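Local coordinates for protein adenosine 5'-monophosphoramidase HNT1 (Candida albicans, PDB 6IQ1) that probably hydrolyses adenosine 5'-monophosphoramidates to AMP and an amine, working as a homodimer of the HINT branch of the histidine triad family, at residues A40-I45 against K69-V74. Residues are numbered along the deposited sequence; the frame is centred on the assembly and turned at random.
Sequences AHVLII and KKLTKV
Leu71 reaches from helix 58-74 to Val42 and Ile44 on strand 42-46, packing the helix against the antiparallel sheet of the HIT fold. One methyl, Leu71 CD1, makes both contacts. The side chains of Ile44 and Leu71 reach toward each other, tip to tip. Their closest approach is 3.4 Å, from Leu71 CD1 to Ile44 CG1, and Ile44 CD1 is slightly farther from Leu71 CD1 at 3.9 Å. Val42 CG1 is 3.8 Å from Leu71 CD1, and here the side chains run at a slant to each other. No hydrogen bond links the two segments, and all three touching residues are buried. Leu22 and Ile23 of strand 21-24 and Leu109 of strand 107-112 also touch Leu71. Backbone hydrogen bonds tie Val42 to Leu109 and Ile44 to Phe107, a residue that probably binds AMP. Leu43, between Val42 and Ile44, points away from the helix and touches His108, another probable AMP-binding residue. Lys69 forms a salt bridge with Asp58 of the second subunit, so the same helix also contributes to the dimer. Val42 holds CG1 anti to its backbone N (chi1 175°), which brings this branch to Leu71 CD1 and leaves CG2 5.3 Å from Leu71 CD1.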
ATOM      1  N   ALA D  40       3.783 -16.677  -0.996  1.00 36.69           N
ATOM      2  CA  ALA D  40       4.987 -15.843  -0.950  1.00 31.81           C
ATOM      3  C   ALA D  40       4.669 -14.452  -0.422  1.00 31.27           C
ATOM      4  O   ALA D  40       4.993 -13.442  -1.043  1.00 30.97           O
ATOM      5  CB  ALA D  40       5.636 -15.764  -2.326  1.00 33.28           C
ATOM      6  N   HIS D  41       3.974 -14.408   0.709  1.00 29.72           N
ATOM      7  CA  HIS D  41       3.738 -13.189   1.475  1.00 32.69           C
ATOM      8  C   HIS D  41       5.077 -12.549   1.857  1.00 32.92           C
ATOM      9  O   HIS D  41       5.844 -13.117   2.642  1.00 32.94           O
ATOM     10  CB  HIS D  41       2.899 -13.552   2.704  1.00 32.21           C
ATOM     11  CG  HIS D  41       2.434 -12.391   3.527  1.00 29.93           C
ATOM     12  ND1 HIS D  41       1.508 -12.536   4.541  1.00 32.70           N
ATOM     13  CD2 HIS D  41       2.771 -11.083   3.516  1.00 29.82           C
ATOM     14  CE1 HIS D  41       1.295 -11.369   5.118  1.00 28.15           C
ATOM     15  NE2 HIS D  41       2.048 -10.469   4.511  1.00 30.54           N
ATOM     16  N   VAL D  42       5.376 -11.382   1.295  1.00 31.85           N
ATOM     17  CA  VAL D  42       6.649 -10.706   1.513  1.00 31.29           C
ATOM     18  C   VAL D  42       6.388  -9.448   2.316  1.00 30.33           C
ATOM     19  O   VAL D  42       5.322  -8.840   2.200  1.00 32.42           O
ATOM     20  CB  VAL D  42       7.338 -10.380   0.172  1.00 30.70           C
ATOM     21  CG1 VAL D  42       8.628  -9.565   0.378  1.00 27.56           C
ATOM     22  CG2 VAL D  42       7.623 -11.665  -0.585  1.00 31.07           C
ATOM     23  N   LEU D  43       7.347  -9.085   3.173  1.00 31.31           N
ATOM     24  CA  LEU D  43       7.351  -7.800   3.861  1.00 30.31           C
ATOM     25  C   LEU D  43       8.434  -6.927   3.256  1.00 30.12           C
ATOM     26  O   LEU D  43       9.483  -7.424   2.851  1.00 27.92           O
ATOM     27  CB  LEU D  43       7.609  -7.940   5.362  1.00 29.56           C
ATOM     28  CG  LEU D  43       6.665  -8.864   6.114  1.00 35.61           C
ATOM     29  CD1 LEU D  43       7.222  -9.135   7.485  1.00 31.93           C
ATOM     30  CD2 LEU D  43       5.254  -8.273   6.186  1.00 31.22           C
ATOM     31  N   ILE D  44       8.168  -5.622   3.200  1.00 27.69           N
ATOM     32  CA  ILE D  44       9.085  -4.648   2.621  1.00 28.51           C
ATOM     33  C   ILE D  44       9.143  -3.466   3.572  1.00 26.88           C
ATOM     34  O   ILE D  44       8.115  -2.835   3.838  1.00 29.44           O
ATOM     35  CB  ILE D  44       8.646  -4.176   1.225  1.00 28.53           C
ATOM     36  CG1 ILE D  44       8.442  -5.360   0.275  1.00 24.89           C
ATOM     37  CG2 ILE D  44       9.646  -3.176   0.678  1.00 29.76           C
ATOM     38  CD1 ILE D  44       7.003  -5.840   0.193  1.00 27.31           C
ATOM     39  N   ILE D  45      10.328  -3.175   4.098  1.00 28.40           N
ATOM     40  CA  ILE D  45      10.446  -2.171   5.155  1.00 27.91           C
ATOM     41  C   ILE D  45      11.529  -1.143   4.834  1.00 30.11           C
ATOM     42  O   ILE D  45      12.587  -1.474   4.271  1.00 29.40           O
ATOM     43  CB  ILE D  45      10.704  -2.838   6.521  1.00 32.27           C
ATOM     44  CG1 ILE D  45      12.125  -3.394   6.613  1.00 27.03           C
ATOM     45  CG2 ILE D  45       9.669  -3.955   6.797  1.00 28.28           C
ATOM     46  CD1 ILE D  45      12.387  -4.109   7.927  1.00 32.04           C
ATOM     47  N   LYS D  69       7.791  -3.493  -6.812  1.00 29.37           N
ATOM     48  CA  LYS D  69       7.659  -3.832  -8.223  1.00 30.51           C
ATOM     49  C   LYS D  69       8.665  -4.900  -8.624  1.00 30.84           C
ATOM     50  O   LYS D  69       8.315  -5.877  -9.296  1.00 32.97           O
ATOM     51  CB  LYS D  69       7.843  -2.589  -9.085  1.00 26.96           C
ATOM     52  CG  LYS D  69       7.902  -2.905 -10.547  1.00 26.40           C
ATOM     53  CD  LYS D  69       7.868  -1.632 -11.343  1.00 31.00           C
ATOM     54  CE  LYS D  69       8.208  -1.877 -12.779  1.00 29.84           C
ATOM     55  NZ  LYS D  69       8.655  -0.584 -13.305  1.00 34.13           N
ATOM     56  N   LYS D  70       9.924  -4.731  -8.217  1.00 28.12           N
ATOM     57  CA  LYS D  70      10.926  -5.746  -8.515  1.00 29.45           C
ATOM     58  C   LYS D  70      10.553  -7.097  -7.889  1.00 34.58           C
ATOM     59  O   LYS D  70      10.766  -8.153  -8.504  1.00 32.20           O
ATOM     60  CB  LYS D  70      12.307  -5.267  -8.051  1.00 30.91           C
ATOM     61  CG  LYS D  70      13.457  -5.979  -8.757  1.00 31.74           C
ATOM     62  CD  LYS D  70      14.783  -5.512  -8.239  1.00 34.20           C
ATOM     63  CE  LYS D  70      15.937  -6.390  -8.730  1.00 35.73           C
ATOM     64  NZ  LYS D  70      17.232  -5.905  -8.186  1.00 39.30           N
ATOM     65  N   LEU D  71       9.956  -7.084  -6.686  1.00 30.49           N
ATOM     66  CA  LEU D  71       9.549  -8.340  -6.057  1.00 31.68           C
ATOM     67  C   LEU D  71       8.435  -9.042  -6.835  1.00 32.93           C
ATOM     68  O   LEU D  71       8.388 -10.279  -6.856  1.00 34.72           O
ATOM     69  CB  LEU D  71       9.116  -8.105  -4.606  1.00 27.58           C
ATOM     70  CG  LEU D  71      10.239  -7.821  -3.612  1.00 32.89           C
ATOM     71  CD1 LEU D  71       9.675  -7.130  -2.380  1.00 27.35           C
ATOM     72  CD2 LEU D  71      10.993  -9.105  -3.252  1.00 26.46           C
ATOM     73  N   THR D  72       7.525  -8.289  -7.471  1.00 30.14           N
ATOM     74  CA  THR D  72       6.525  -8.942  -8.316  1.00 31.11           C
ATOM     75  C   THR D  72       7.179  -9.657  -9.501  1.00 30.37           C
ATOM     76  O   THR D  72       6.611 -10.610 -10.036  1.00 31.66           O
ATOM     77  CB  THR D  72       5.456  -7.946  -8.821  1.00 31.93           C
ATOM     78  OG1 THR D  72       6.041  -6.953  -9.677  1.00 30.70           O
ATOM     79  CG2 THR D  72       4.732  -7.262  -7.669  1.00 27.19           C
ATOM     80  N   LYS D  73       8.376  -9.232  -9.914  1.00 32.16           N
ATOM     81  CA  LYS D  73       9.103 -10.007 -10.918  1.00 34.12           C
ATOM     82  C   LYS D  73       9.691 -11.283 -10.322  1.00 38.36           C
ATOM     83  O   LYS D  73       9.627 -12.347 -10.949  1.00 40.54           O
ATOM     84  CB  LYS D  73      10.207  -9.170 -11.558  1.00 35.21           C
ATOM     85  CG  LYS D  73       9.708  -8.059 -12.476  1.00 34.83           C
ATOM     86  CD  LYS D  73      10.879  -7.243 -12.996  1.00 40.72           C
ATOM     87  CE  LYS D  73      10.454  -5.826 -13.338  1.00 45.69           C
ATOM     88  NZ  LYS D  73      11.426  -5.172 -14.244  1.00 54.68           N
ATOM     89  N   VAL D  74      10.268 -11.197  -9.115  1.00 35.83           N
ATOM     90  CA  VAL D  74      10.777 -12.386  -8.437  1.00 33.87           C
ATOM     91  C   VAL D  74       9.669 -13.405  -8.234  1.00 37.98           C
ATOM     92  O   VAL D  74       9.876 -14.609  -8.419  1.00 39.45           O
ATOM     93  CB  VAL D  74      11.425 -12.012  -7.095  1.00 36.85           C
ATOM     94  CG1 VAL D  74      12.030 -13.253  -6.475  1.00 33.65           C
ATOM     95  CG2 VAL D  74      12.479 -10.909  -7.273  1.00 33.02           C
TER